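Local structure of chitinase (Thermococcus kodakarensis KOD1, 5DHD) at residues A[31-36]-A[73-78]; A[50-55]-A[61-66]; A[41-46]-A[82-87]; A[11-14]-A[20-23]. The protein is the second chitin-binding domain of a chitinase with two catalytic domains and probably holds the enzyme to the polysaccharide. One frame throughout, in Å; residues are numbered along the deposited sequence.

Contact 1: residues A[31-36]-A[73-78]; sequences YDWVVK and ATFGFI. With PE3 (3,6,9,12,15,18,21,24,27,30,33,36,39-tridecaoxahentetracontane-1,41-diol), chain E.
Trp-33 lies opposite Ala-73 and Val-35 opposite Phe-75 across the interior of a beta sandwich, with the CA atoms of the second pair 10.5 Å apart, so side chains alone bridge the two layers. Strand 34-39 belongs to one antiparallel sheet and strand 72-79 to the other, and no hydrogen bond joins the two segments. Trp-33 and Phe-75 reach in from opposite directions. The six-membered ring of Trp-33 and the ring of Phe-75 are tilted only 20° from parallel, yet are slid so far apart, with centroids 5.0 Å from each other, that they barely overlap. What touches is the corner of the indole: Trp-33 CH2 sits over a face of the Phe-75 ring, 3.6 Å from Phe-75 CD1. With chi1 at 51°, Trp-33 CG stands between its own N and carbonyl carbon, and the indole lies along the interior with its five-membered ring toward Ala-73. There Trp-33 NE1 comes within 3.8 Å of Ala-73 CB, while its N-H is taken by the backbone oxygen of Asn-68. The far end of Phe-75 meets the branch point of Val-35, whose CB lies 4.0 Å from Phe-75 CZ; CG1 and CG2 of that valine gather round the same ring carbon. Phe-62 also meets the Phe-75 ring, at about 45°. Lys-36, next along its strand, turns away from this interior, and its extended chain carries NZ into a loop of polyether, where four ether oxygens at hydrogen-bonding distance share its three protons, including O16 of PE3 chain E, 2.9 Å from Lys-36 NZ.

Contact 2: residues A[50-55]-A[61-66]; sequences SANKAE and VFTPVS. With SO4 (sulfate ion), chain C.
Asn-52 and Thr-63 form a hydrogen-bonded pair at the middle of an antiparallel beta hairpin, whose strands 51-55 and 61-64 run at 152° with their axes 4.5 Å apart at the closest. Asn-52 N reaches Thr-63 O at 2.8 Å and Thr-63 N returns a bond to Asn-52 O; Ala-54 and Val-61 repeat the exchange, Val-61 N meeting Ala-54 O at 2.7 Å. Between these rungs Lys-53 and Phe-62 make a non-hydrogen-bonded pair whose side chains run alongside each other on one face. The aliphatic part of the lysine, CB through CD, follows the phenyl ring, with Lys-53 CB 3.9 Å from Phe-62 CE1. That ring continues inward to stack on Phe-77 of the facing sheet. Past the paired strands, Val-65 CG1 packs 3.7 Å from the backbone N of Ala-51. The lysine chain bends at its last two torsions (chi3 77°), which carries NZ forward along its own strand to Glu-55. Lys-53 NZ meets Glu-55 OE2 at 2.6 Å in a salt bridge, from above the carboxylate plane. A sulfate ion, most likely a crystallisation additive, is held by Glu-55 N and by Lys-53 NZ, the latter 2.7 Å from sulfate O4.

Contact 3: residues A[41-46]-A[82-87]; sequences DGSSVS and SESVEA. With PE3 (3,6,9,12,15,18,21,24,27,30,33,36,39-tridecaoxahentetracontane-1,41-diol), chain H; PE3 (3,6,9,12,15,18,21,24,27,30,33,36,39-tridecaoxahentetracontane-1,41-diol), chain F.
Ser-43 and Ser-84 touch through their side chains alone, joining the turn that leads into strand 45-49 to the turn that leads into strand 85-92. From Ser-43 CB outward, the methylene packs on its counterpart, 3.5 Å from Ser-84 CB. The next atom, Ser-43 OG, turned away from its own backbone N (chi1 178°), is met by Ser-84 OG from the side of the CB-OG bond. The two hydroxyls, Ser-43 OG and Ser-84 OG, stand at hydrogen-bonding distance, 2.7 Å. The backbone oxygen of Thr-80 is hydrogen-bonded to Ser-43 OG and more weakly to Ser-84 OG, and the proton of Ser-84 may go either to Ser-43 OG or to that carbonyl. Nearer solvent, a water bridges the segments, accepting from Asp-41 N at 2.9 Å and donating to Glu-86 OE2 at 3.2 Å. The other carboxylate oxygen of that glutamate is in a salt bridge with Lys-38. Glu-86 and Ala-87 together face Lys-38 in a classic beta bulge. The turns preceding strands 45-49 and 85-92 thus meet at one end of the beta sandwich, where strand 72-79 lies against both: its Ala-79 touches the two serines and its Phe-77 touches Val-45 and Val-85.

Contact 4: residues A[11-14]-A[20-23]; sequences VKVT and EYDV. With PE3 (3,6,9,12,15,18,21,24,27,30,33,36,39-tridecaoxahentetracontane-1,41-diol), chain D.
Lys-12 and Asp-22 exchange two backbone hydrogen bonds, Lys-12 N to Asp-22 O and Asp-22 N to Lys-12 O, each 2.9 Å. Thr-14 and Glu-20 do the same, Glu-20 N meeting Thr-14 O at 2.8 Å. Apolar contact is made on the face that carries Val-11, Val-13 and Tyr-21. Val-13 stands beside the tyrosine ring, its CG2 3.8 Å from Tyr-21 CE2, whereas Val-11 CG1 comes up to the ring edge near its plane, 4.2 Å from Tyr-21 CD2. These strands, antiparallel at 162°, form the hairpin 9-15/19-26 at the border of one sheet of the beta sandwich; Trp-100 covers both valines, and Tyr-21 OH bonds to Val-85 N. The opposite face carries Lys-12, Thr-14, Glu-20 and Asp-22. Glu-20 OE2 lies 2.8 Å from Asp-22 OD1, unusually close for two acceptors and not a hydrogen bond; such closeness may raise the pKa of one carboxylate. A water meets Thr-14 OG1 and Asp-22 OD2. Lys-12 is modelled in two conformers; in one, its chain runs alongside Asp-22 and bends at chi3 (-83°), and a polyether curls round NZ in crown-ether fashion, a grip that is to that extent uncertain.

In the fold
Two antiparallel sheets packed face to face hold all four contacts. Contact 4 is a hairpin at the border of the four-stranded sheet and closes first along the chain; contact 2, a hairpin at the border of the five-stranded sheet, comes later, and their centres lie about 16 Å apart. Contact 1 spans the sheets near the middle of the domain, about 6 Å from contact 2 and 12 Å from contact 4, centre to centre, with backbone pairing to each: Val-35 to Phe-62, and Phe-75 and Phe-77 to strand 19-26. Contact 3 joins the layers again about 16 Å from contact 1, and the segments of these two alternate in sequence, tying distant parts of this small chitin-binding domain together.

Contact 1: residues A[31-36]-A[73-78]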
loop_
_atom_site.group_PDB
_atom_site.type_symbol
_atom_site.label_atom_id
_atom_site.label_comp_id
_atom_site.label_asym_id
_atom_site.label_seq_id
_atom_site.Cartn_x
_atom_site.Cartn_y
_atom_site.Cartn_z
ATOM N N TYR A 31 3.580 -8.453 -11.461
ATOM C CA TYR A 31 4.858 -8.136 -10.837
ATOM C C TYR A 31 4.867 -8.458 -9.354
ATOM O O TYR A 31 3.817 -8.562 -8.718
ATOM C CB TYR A 31 5.127 -6.628 -10.940
ATOM C CG TYR A 31 5.283 -6.094 -12.336
ATOM C CD1 TYR A 31 6.541 -6.049 -12.941
ATOM C CD2 TYR A 31 4.181 -5.629 -13.062
ATOM C CE1 TYR A 31 6.703 -5.557 -14.228
ATOM C CE2 TYR A 31 4.335 -5.133 -14.362
ATOM C CZ TYR A 31 5.610 -5.104 -14.931
ATOM O OH TYR A 31 5.788 -4.625 -16.219
ATOM N N ASP A 32 6.066 -8.603 -8.803
ATOM C CA ASP A 32 6.202 -8.831 -7.377
ATOM C C ASP A 32 6.341 -7.422 -6.811
ATOM O O ASP A 32 7.420 -6.994 -6.403
ATOM C CB ASP A 32 7.450 -9.669 -7.083
ATOM C CG ASP A 32 7.301 -11.100 -7.581
ATOM O OD1 ASP A 32 6.266 -11.705 -7.278
ATOM O OD2 ASP A 32 8.208 -11.611 -8.260
ATOM N N TRP A 33 5.233 -6.692 -6.822
ATOM C CA TRP A 33 5.236 -5.324 -6.332
ATOM C C TRP A 33 5.477 -5.219 -4.837
ATOM O O TRP A 33 5.277 -6.176 -4.084
ATOM C CB TRP A 33 3.919 -4.630 -6.709
ATOM C CG TRP A 33 2.648 -5.376 -6.343
ATOM C CD1 TRP A 33 1.879 -6.133 -7.174
ATOM C CD2 TRP A 33 1.970 -5.340 -5.077
ATOM N NE1 TRP A 33 0.745 -6.563 -6.507
ATOM C CE2 TRP A 33 0.785 -6.090 -5.220
ATOM C CE3 TRP A 33 2.249 -4.735 -3.839
ATOM C CZ2 TRP A 33 -0.131 -6.261 -4.163
ATOM C CZ3 TRP A 33 1.341 -4.899 -2.787
ATOM C CH2 TRP A 33 0.169 -5.657 -2.958
ATOM N N VAL A 34 5.925 -4.039 -4.422
ATOM C CA VAL A 34 6.195 -3.761 -3.025
ATOM C C VAL A 34 5.634 -2.388 -2.702
ATOM O O VAL A 34 6.028 -1.394 -3.308
ATOM C CB VAL A 34 7.722 -3.740 -2.746
ATOM C CG1 VAL A 34 7.995 -3.382 -1.289
ATOM C CG2 VAL A 34 8.317 -5.108 -3.060
ATOM N N VAL A 35 4.694 -2.335 -1.766
ATOM C CA VAL A 35 4.120 -1.061 -1.362
ATOM C C VAL A 35 4.599 -0.761 0.053
ATOM O O VAL A 35 4.340 -1.527 0.981
ATOM C CB VAL A 35 2.594 -1.084 -1.423
ATOM C CG1 VAL A 35 2.007 0.152 -0.742
ATOM C CG2 VAL A 35 2.156 -1.110 -2.877
ATOM N N LYS A 36 5.316 0.348 0.206
ATOM C CA LYS A 36 5.845 0.758 1.500
ATOM C C LYS A 36 5.024 1.903 2.053
ATOM O O LYS A 36 4.857 2.935 1.397
ATOM C CB LYS A 36 7.309 1.185 1.386
ATOM C CG LYS A 36 8.245 0.079 0.955
ATOM C CD LYS A 36 9.669 0.537 1.197
ATOM C CE LYS A 36 10.616 -0.614 1.099
ATOM N NZ LYS A 36 12.027 -0.191 1.278
ATOM N N ALA A 73 -4.143 -4.833 -9.383
ATOM C CA ALA A 73 -4.207 -5.428 -8.058
ATOM C C ALA A 73 -4.902 -4.500 -7.078
ATOM O O ALA A 73 -4.659 -3.297 -7.068
ATOM C CB ALA A 73 -2.805 -5.718 -7.570
ATOM N N THR A 74 -5.775 -5.063 -6.256
ATOM C CA THR A 74 -6.482 -4.280 -5.260
ATOM C C THR A 74 -6.312 -4.928 -3.896
ATOM O O THR A 74 -6.465 -6.138 -3.749
ATOM C CB THR A 74 -7.998 -4.157 -5.569
ATOM O OG1 THR A 74 -8.181 -3.407 -6.783
ATOM C CG2 THR A 74 -8.721 -3.411 -4.451
ATOM N N PHE A 75 -5.953 -4.116 -2.908
ATOM C CA PHE A 75 -5.805 -4.603 -1.543
ATOM C C PHE A 75 -6.131 -3.452 -0.617
ATOM O O PHE A 75 -6.415 -2.344 -1.073
ATOM C CB PHE A 75 -4.383 -5.157 -1.259
ATOM C CG PHE A 75 -3.293 -4.113 -1.167
ATOM C CD1 PHE A 75 -2.713 -3.587 -2.328
ATOM C CD2 PHE A 75 -2.840 -3.655 0.077
ATOM C CE1 PHE A 75 -1.705 -2.635 -2.245
ATOM C CE2 PHE A 75 -1.832 -2.698 0.149
ATOM C CZ PHE A 75 -1.267 -2.193 -1.022
ATOM N N GLY A 76 -6.133 -3.702 0.683
ATOM C CA GLY A 76 -6.438 -2.612 1.586
ATOM C C GLY A 76 -5.978 -2.888 2.991
ATOM O O GLY A 76 -5.590 -4.011 3.331
ATOM N N PHE A 77 -6.017 -1.850 3.814
ATOM C CA PHE A 77 -5.631 -1.991 5.202
ATOM C C PHE A 77 -6.281 -0.895 6.024
ATOM O O PHE A 77 -6.772 0.102 5.485
ATOM C CB PHE A 77 -4.099 -1.925 5.395
ATOM C CG PHE A 77 -3.465 -0.648 4.914
ATOM C CD1 PHE A 77 -3.063 -0.503 3.594
ATOM C CD2 PHE A 77 -3.241 0.395 5.808
ATOM C CE1 PHE A 77 -2.438 0.685 3.162
ATOM C CE2 PHE A 77 -2.611 1.582 5.391
ATOM C CZ PHE A 77 -2.215 1.725 4.072
ATOM N N ILE A 78 -6.306 -1.102 7.332
ATOM C CA ILE A 78 -6.856 -0.118 8.245
ATOM C C ILE A 78 -5.751 0.221 9.226
ATOM O O ILE A 78 -5.101 -0.674 9.771
ATOM C CB ILE A 78 -8.079 -0.651 9.025
ATOM C CG1 ILE A 78 -9.236 -0.910 8.050
ATOM C CG2 ILE A 78 -8.485 0.374 10.121
ATOM C CD1 ILE A 78 -10.402 -1.705 8.651
HETATM C C18 PE3 E . 12.642 3.218 0.772
HETATM C C17 PE3 E . 13.448 2.710 -0.416
HETATM O O16 PE3 E . 12.754 1.579 -0.914
HETATM C C15 PE3 E . 13.389 0.997 -2.035
HETATM C C14 PE3 E . 12.550 -0.201 -2.435
HETATM O O13 PE3 E . 12.757 -1.176 -1.427
HETATM C C12 PE3 E . 11.954 -2.298 -1.738
HETATM C C11 PE3 E . 12.186 -3.361 -0.670
HETATM O O10 PE3 E . 11.998 -2.858 0.641
HETATM C C9 PE3 E . 12.228 -3.977 1.494
HETATM C C8 PE3 E . 12.078 -3.651 2.974
HETATM O O7 PE3 E . 12.566 -2.347 3.252
HETATM C C6 PE3 E . 12.342 -2.147 4.642
HETATM C C5 PE3 E . 12.839 -0.779 5.119
HETATM O O4 PE3 E . 12.529 0.222 4.161
#

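Contact 2: residues A[50-55]-A[61-66]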
loop_
_atom_site.group_PDB
_atom_site.type_symbol
_atom_site.label_atom_id
_atom_site.label_comp_id
_atom_site.label_asym_id
_atom_site.label_seq_id
_atom_site.Cartn_x
_atom_site.Cartn_y
_atom_site.Cartn_z
ATOM N N SER A 50 -5.861 -9.182 1.089
ATOM C CA SER A 50 -5.394 -9.355 -0.282
ATOM C C SER A 50 -3.917 -9.051 -0.481
ATOM O O SER A 50 -3.474 -8.749 -1.594
ATOM C CB SER A 50 -6.251 -8.520 -1.231
ATOM O OG SER A 50 -7.629 -8.817 -1.011
ATOM N N ALA A 51 -3.154 -9.152 0.597
ATOM C CA ALA A 51 -1.726 -8.893 0.546
ATOM C C ALA A 51 -1.073 -9.456 1.791
ATOM O O ALA A 51 -1.756 -9.826 2.751
ATOM C CB ALA A 51 -1.448 -7.373 0.515
ATOM N N ASN A 52 0.252 -9.549 1.751
ATOM C CA ASN A 52 1.024 -10.004 2.895
ATOM C C ASN A 52 1.542 -8.719 3.533
ATOM O O ASN A 52 1.800 -7.738 2.828
ATOM C CB ASN A 52 2.167 -10.931 2.462
ATOM C CG ASN A 52 1.652 -12.273 1.893
ATOM O OD1 ASN A 52 0.973 -13.024 2.582
ATOM N ND2 ASN A 52 1.971 -12.544 0.651
ATOM N N LYS A 53 1.683 -8.718 4.854
ATOM C CA LYS A 53 2.172 -7.546 5.562
ATOM C C LYS A 53 3.412 -7.850 6.392
ATOM O O LYS A 53 3.502 -8.897 7.039
ATOM C CB LYS A 53 1.112 -7.004 6.519
ATOM C CG LYS A 53 1.605 -5.775 7.289
ATOM C CD LYS A 53 0.512 -5.187 8.191
ATOM C CE LYS A 53 0.324 -6.010 9.449
ATOM N NZ LYS A 53 1.464 -5.902 10.426
ATOM N N ALA A 54 4.361 -6.923 6.361
ATOM C CA ALA A 54 5.587 -7.039 7.133
ATOM C C ALA A 54 5.925 -5.649 7.659
ATOM O O ALA A 54 5.696 -4.653 6.980
ATOM C CB ALA A 54 6.742 -7.558 6.267
ATOM N N GLU A 55 6.435 -5.581 8.881
ATOM C CA GLU A 55 6.826 -4.307 9.469
ATOM C C GLU A 55 8.343 -4.310 9.472
ATOM O O GLU A 55 8.965 -5.027 10.255
ATOM C CB GLU A 55 6.261 -4.197 10.884
ATOM C CG GLU A 55 5.002 -3.342 10.937
ATOM C CD GLU A 55 3.948 -3.892 11.859
ATOM O OE1 GLU A 55 4.298 -4.276 12.995
ATOM O OE2 GLU A 55 2.765 -3.928 11.453
ATOM N N VAL A 61 5.272 -2.855 5.060
ATOM C CA VAL A 61 5.503 -3.330 3.705
ATOM C C VAL A 61 4.475 -4.352 3.250
ATOM O O VAL A 61 4.305 -5.407 3.870
ATOM C CB VAL A 61 6.934 -3.931 3.589
ATOM C CG1 VAL A 61 7.211 -4.362 2.167
ATOM C CG2 VAL A 61 7.986 -2.894 4.036
ATOM N N PHE A 62 3.792 -4.032 2.157
ATOM C CA PHE A 62 2.784 -4.918 1.602
ATOM C C PHE A 62 3.288 -5.531 0.306
ATOM O O PHE A 62 3.900 -4.851 -0.523
ATOM C CB PHE A 62 1.473 -4.166 1.324
ATOM C CG PHE A 62 0.758 -3.726 2.567
ATOM C CD1 PHE A 62 0.030 -4.625 3.330
ATOM C CD2 PHE A 62 0.820 -2.393 2.968
ATOM C CE1 PHE A 62 -0.639 -4.201 4.481
ATOM C CE2 PHE A 62 0.148 -1.962 4.127
ATOM C CZ PHE A 62 -0.574 -2.863 4.871
ATOM N N THR A 63 3.030 -6.823 0.151
ATOM C CA THR A 63 3.418 -7.554 -1.044
ATOM C C THR A 63 2.224 -8.398 -1.481
ATOM O O THR A 63 1.344 -8.714 -0.675
ATOM C CB THR A 63 4.678 -8.429 -0.797
ATOM O OG1 THR A 63 4.499 -9.216 0.389
ATOM C CG2 THR A 63 5.910 -7.542 -0.629
ATOM N N PRO A 64 2.190 -8.793 -2.757
ATOM C CA PRO A 64 1.061 -9.587 -3.246
ATOM C C PRO A 64 0.932 -11.023 -2.792
ATOM O O PRO A 64 1.927 -11.707 -2.544
ATOM C CB PRO A 64 1.218 -9.534 -4.772
ATOM C CG PRO A 64 2.724 -9.444 -4.954
ATOM C CD PRO A 64 3.173 -8.512 -3.829
ATOM N N VAL A 65 -0.317 -11.460 -2.660
ATOM C CA VAL A 65 -0.579 -12.858 -2.366
ATOM C C VAL A 65 -0.510 -13.488 -3.761
ATOM O O VAL A 65 -0.398 -12.773 -4.761
ATOM C CB VAL A 65 -1.964 -13.073 -1.683
ATOM C CG1 VAL A 65 -1.898 -12.518 -0.260
ATOM C CG2 VAL A 65 -3.103 -12.419 -2.478
ATOM N N SER A 66 -0.574 -14.810 -3.838
ATOM C CA SER A 66 -0.446 -15.517 -5.112
ATOM C C SER A 66 -1.201 -14.980 -6.316
ATOM O O SER A 66 -0.659 -14.912 -7.430
ATOM C CB SER A 66 -0.839 -16.989 -4.925
ATOM O OG SER A 66 -2.234 -17.129 -4.725
HETATM S S SO4 C . 4.312 -8.030 11.128
HETATM O O1 SO4 C . 4.116 -7.017 12.179
HETATM O O2 SO4 C . 4.106 -9.373 11.698
HETATM O O3 SO4 C . 5.680 -7.929 10.594
HETATM O O4 SO4 C . 3.343 -7.804 10.043
#

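Contact 3: residues A[41-46]-A[82-87]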
loop_
_atom_site.group_PDB
_atom_site.type_symbol
_atom_site.label_atom_id
_atom_site.label_comp_id
_atom_site.label_asym_id
_atom_site.label_seq_id
_atom_site.Cartn_x
_atom_site.Cartn_y
_atom_site.Cartn_z
ATOM N N ASP A 41 3.853 8.357 14.078
ATOM C CA ASP A 41 4.256 7.644 15.285
ATOM C C ASP A 41 3.050 7.340 16.160
ATOM O O ASP A 41 2.168 8.182 16.335
ATOM C CB ASP A 41 5.275 8.468 16.081
ATOM C CG ASP A 41 6.538 8.740 15.296
ATOM O OD1 ASP A 41 7.082 7.785 14.699
ATOM O OD2 ASP A 41 6.989 9.906 15.280
ATOM N N GLY A 42 3.009 6.126 16.700
ATOM C CA GLY A 42 1.903 5.741 17.554
ATOM C C GLY A 42 0.796 5.000 16.827
ATOM O O GLY A 42 -0.089 4.427 17.460
ATOM N N SER A 43 0.830 5.017 15.500
ATOM C CA SER A 43 -0.187 4.328 14.716
ATOM C C SER A 43 0.327 2.971 14.252
ATOM O O SER A 43 1.531 2.751 14.146
ATOM C CB SER A 43 -0.608 5.164 13.487
ATOM O OG SER A 43 -1.577 4.490 12.675
ATOM N N SER A 44 -0.600 2.059 13.987
ATOM C CA SER A 44 -0.237 0.738 13.507
ATOM C C SER A 44 -1.357 0.209 12.625
ATOM O O SER A 44 -2.488 0.694 12.680
ATOM C CB SER A 44 0.002 -0.256 14.662
ATOM O OG SER A 44 -1.159 -0.464 15.431
ATOM N N VAL A 45 -1.031 -0.768 11.791
ATOM C CA VAL A 45 -2.026 -1.372 10.922
ATOM C C VAL A 45 -2.767 -2.409 11.749
ATOM O O VAL A 45 -2.151 -3.319 12.317
ATOM C CB VAL A 45 -1.357 -2.025 9.691
ATOM C CG1 VAL A 45 -2.351 -2.900 8.941
ATOM C CG2 VAL A 45 -0.837 -0.944 8.786
ATOM N N SER A 46 -4.083 -2.266 11.836
ATOM C CA SER A 46 -4.896 -3.195 12.612
ATOM C C SER A 46 -5.587 -4.249 11.756
ATOM O O SER A 46 -6.011 -5.289 12.265
ATOM C CB SER A 46 -5.921 -2.431 13.449
ATOM O OG SER A 46 -6.697 -1.575 12.646
ATOM N N SER A 82 -6.836 8.792 12.989
ATOM C CA SER A 82 -7.378 9.548 11.871
ATOM C C SER A 82 -6.300 9.933 10.860
ATOM O O SER A 82 -5.384 10.697 11.172
ATOM C CB SER A 82 -8.058 10.799 12.425
ATOM O OG SER A 82 -8.551 11.602 11.377
ATOM N N GLU A 83 -6.420 9.388 9.651
ATOM C CA GLU A 83 -5.481 9.647 8.562
ATOM C C GLU A 83 -4.031 9.624 9.032
ATOM O O GLU A 83 -3.300 10.607 8.899
ATOM C CB GLU A 83 -5.813 11.006 7.935
ATOM C CG GLU A 83 -7.203 11.017 7.310
ATOM C CD GLU A 83 -7.568 12.347 6.686
ATOM O OE1 GLU A 83 -6.848 12.801 5.770
ATOM O OE2 GLU A 83 -8.581 12.936 7.116
ATOM N N SER A 84 -3.611 8.479 9.558
ATOM C CA SER A 84 -2.255 8.334 10.067
ATOM C C SER A 84 -1.196 8.012 9.011
ATOM O O SER A 84 0.002 8.064 9.304
ATOM C CB SER A 84 -2.207 7.278 11.157
ATOM O OG SER A 84 -2.346 5.994 10.587
ATOM N N VAL A 85 -1.616 7.673 7.794
ATOM C CA VAL A 85 -0.641 7.380 6.743
ATOM C C VAL A 85 -0.045 8.678 6.209
ATOM O O VAL A 85 -0.767 9.558 5.732
ATOM C CB VAL A 85 -1.268 6.604 5.558
ATOM C CG1 VAL A 85 -0.273 6.536 4.389
ATOM C CG2 VAL A 85 -1.631 5.192 5.995
ATOM N N GLU A 86 1.277 8.792 6.290
ATOM C CA GLU A 86 1.961 9.988 5.818
ATOM C C GLU A 86 2.385 9.866 4.362
ATOM O O GLU A 86 2.434 10.865 3.644
ATOM C CB GLU A 86 3.201 10.253 6.663
ATOM C CG GLU A 86 2.894 10.370 8.145
ATOM C CD GLU A 86 4.109 10.722 8.971
ATOM O OE1 GLU A 86 5.233 10.331 8.588
ATOM O OE2 GLU A 86 3.931 11.385 10.013
ATOM N N ALA A 87 2.704 8.647 3.931
ATOM C CA ALA A 87 3.125 8.420 2.551
ATOM C C ALA A 87 3.014 6.953 2.155
ATOM O O ALA A 87 3.112 6.063 2.998
ATOM C CB ALA A 87 4.590 8.870 2.374
HETATM O O13 PE3 H . 0.615 15.485 0.828
HETATM C C12 PE3 H . 0.210 14.114 0.491
HETATM C C11 PE3 H . 0.415 13.174 1.639
HETATM O O10 PE3 H . -0.707 13.199 2.569
HETATM C C9 PE3 H . -0.406 12.359 3.735
HETATM C C8 PE3 H . -1.533 12.392 4.815
HETATM O O7 PE3 H . -1.817 13.801 5.233
HETATM C C6 PE3 H . -2.876 13.799 6.246
HETATM C C30 PE3 F . 4.532 12.387 -3.368
HETATM C C29 PE3 F . 4.970 11.345 -2.340
HETATM O O28 PE3 F . 5.628 12.002 -1.271
HETATM C C27 PE3 F . 6.025 11.004 -0.327
HETATM C C26 PE3 F . 6.758 11.663 0.845
HETATM O O25 PE3 F . 5.821 12.310 1.714
HETATM O O HOH W 1 4.818 10.915 13.085
#

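Contact 4: residues A[11-14]-A[20-23]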
loop_
_atom_site.group_PDB
_atom_site.type_symbol
_atom_site.label_atom_id
_atom_site.label_comp_id
_atom_site.label_asym_id
_atom_site.label_seq_id
_atom_site.Cartn_x
_atom_site.Cartn_y
_atom_site.Cartn_z
ATOM N N VAL A 11 -5.313 5.546 -4.477
ATOM C CA VAL A 11 -5.657 5.393 -3.069
ATOM C C VAL A 11 -6.961 6.055 -2.633
ATOM O O VAL A 11 -7.214 7.224 -2.945
ATOM C CB VAL A 11 -4.532 5.999 -2.190
ATOM C CG1 VAL A 11 -4.782 5.727 -0.702
ATOM C CG2 VAL A 11 -3.162 5.441 -2.619
ATOM N N LYS A 12 -7.797 5.287 -1.937
ATOM C CA LYS A 12 -9.054 5.805 -1.388
ATOM C C LYS A 12 -8.907 5.752 0.130
ATOM O O LYS A 12 -8.503 4.728 0.682
ATOM C CB LYS A 12 -10.245 4.949 -1.808
ATOM C CG LYS A 12 -11.452 5.149 -0.903
ATOM C CD LYS A 12 -12.459 4.026 -1.079
ATOM C CE LYS A 12 -13.313 4.321 -2.264
ATOM N NZ LYS A 12 -14.266 3.242 -2.683
ATOM N N VAL A 13 -9.244 6.862 0.785
ATOM C CA VAL A 13 -9.129 6.984 2.234
ATOM C C VAL A 13 -10.485 7.182 2.905
ATOM O O VAL A 13 -11.269 8.032 2.486
ATOM C CB VAL A 13 -8.217 8.210 2.558
ATOM C CG1 VAL A 13 -7.947 8.331 4.048
ATOM C CG2 VAL A 13 -6.885 8.102 1.795
ATOM N N THR A 14 -10.758 6.401 3.946
ATOM C CA THR A 14 -12.031 6.506 4.666
ATOM C C THR A 14 -11.726 6.511 6.159
ATOM O O THR A 14 -11.182 5.548 6.695
ATOM C CB THR A 14 -12.960 5.343 4.284
ATOM O OG1 THR A 14 -13.174 5.379 2.869
ATOM C CG2 THR A 14 -14.319 5.466 5.006
ATOM N N GLU A 20 -9.304 3.535 6.857
ATOM C CA GLU A 20 -9.149 2.497 5.853
ATOM C C GLU A 20 -8.524 3.056 4.586
ATOM O O GLU A 20 -8.913 4.126 4.102
ATOM C CB GLU A 20 -10.501 1.878 5.490
ATOM C CG GLU A 20 -10.441 0.825 4.372
ATOM C CD GLU A 20 -11.735 0.019 4.240
ATOM O OE1 GLU A 20 -12.376 -0.263 5.267
ATOM O OE2 GLU A 20 -12.103 -0.362 3.112
ATOM N N TYR A 21 -7.549 2.324 4.063
ATOM C CA TYR A 21 -6.870 2.700 2.834
ATOM C C TYR A 21 -7.095 1.583 1.833
ATOM O O TYR A 21 -6.640 0.448 2.024
ATOM C CB TYR A 21 -5.365 2.900 3.078
ATOM C CG TYR A 21 -5.080 4.077 3.977
ATOM C CD1 TYR A 21 -5.192 3.960 5.356
ATOM C CD2 TYR A 21 -4.767 5.332 3.437
ATOM C CE1 TYR A 21 -5.006 5.062 6.188
ATOM C CE2 TYR A 21 -4.579 6.441 4.259
ATOM C CZ TYR A 21 -4.701 6.292 5.636
ATOM O OH TYR A 21 -4.507 7.375 6.473
ATOM N N ASP A 22 -7.838 1.902 0.782
ATOM C CA ASP A 22 -8.128 0.942 -0.267
ATOM C C ASP A 22 -7.223 1.322 -1.416
ATOM O O ASP A 22 -7.311 2.420 -1.961
ATOM C CB ASP A 22 -9.601 1.018 -0.662
ATOM C CG ASP A 22 -10.504 0.578 0.468
ATOM O OD1 ASP A 22 -10.394 -0.590 0.865
ATOM O OD2 ASP A 22 -11.308 1.384 0.952
ATOM N N VAL A 23 -6.334 0.404 -1.764
ATOM C CA VAL A 23 -5.334 0.650 -2.786
ATOM C C VAL A 23 -5.519 -0.162 -4.053
ATOM O O VAL A 23 -5.745 -1.370 -3.993
ATOM C CB VAL A 23 -3.936 0.319 -2.200
ATOM C CG1 VAL A 23 -2.842 0.556 -3.255
ATOM C CG2 VAL A 23 -3.677 1.141 -0.947
HETATM C C42 PE3 D . -12.174 3.850 -5.645
HETATM C C41 PE3 D . -13.083 5.061 -5.671
HETATM O O40 PE3 D . -14.253 4.760 -4.919
HETATM C C39 PE3 D . -15.084 5.913 -4.960
HETATM C C38 PE3 D . -16.370 5.672 -4.163
HETATM O O37 PE3 D . -16.065 5.412 -2.804
HETATM C C36 PE3 D . -17.283 5.181 -2.077
HETATM C C35 PE3 D . -16.975 4.880 -0.582
HETATM O O34 PE3 D . -16.207 3.657 -0.469
HETATM C C33 PE3 D . -15.905 3.396 0.919
HETATM C C32 PE3 D . -15.067 2.104 1.042
HETATM O O31 PE3 D . -14.927 1.421 -0.217
HETATM C C30 PE3 D . -14.146 0.260 0.007
HETATM C C29 PE3 D . -13.965 -0.529 -1.287
HETATM O O28 PE3 D . -13.210 0.245 -2.228
HETATM C C27 PE3 D . -13.049 -0.564 -3.396
HETATM C C26 PE3 D . -12.214 0.176 -4.443
HETATM O O25 PE3 D . -10.974 0.632 -3.894
HETATM C C24 PE3 D . -10.282 1.245 -4.977
HETATM C C23 PE3 D . -8.933 1.760 -4.531
HETATM O O22 PE3 D . -8.673 3.042 -5.031
HETATM O O HOH W 2 -11.091 3.861 1.989
#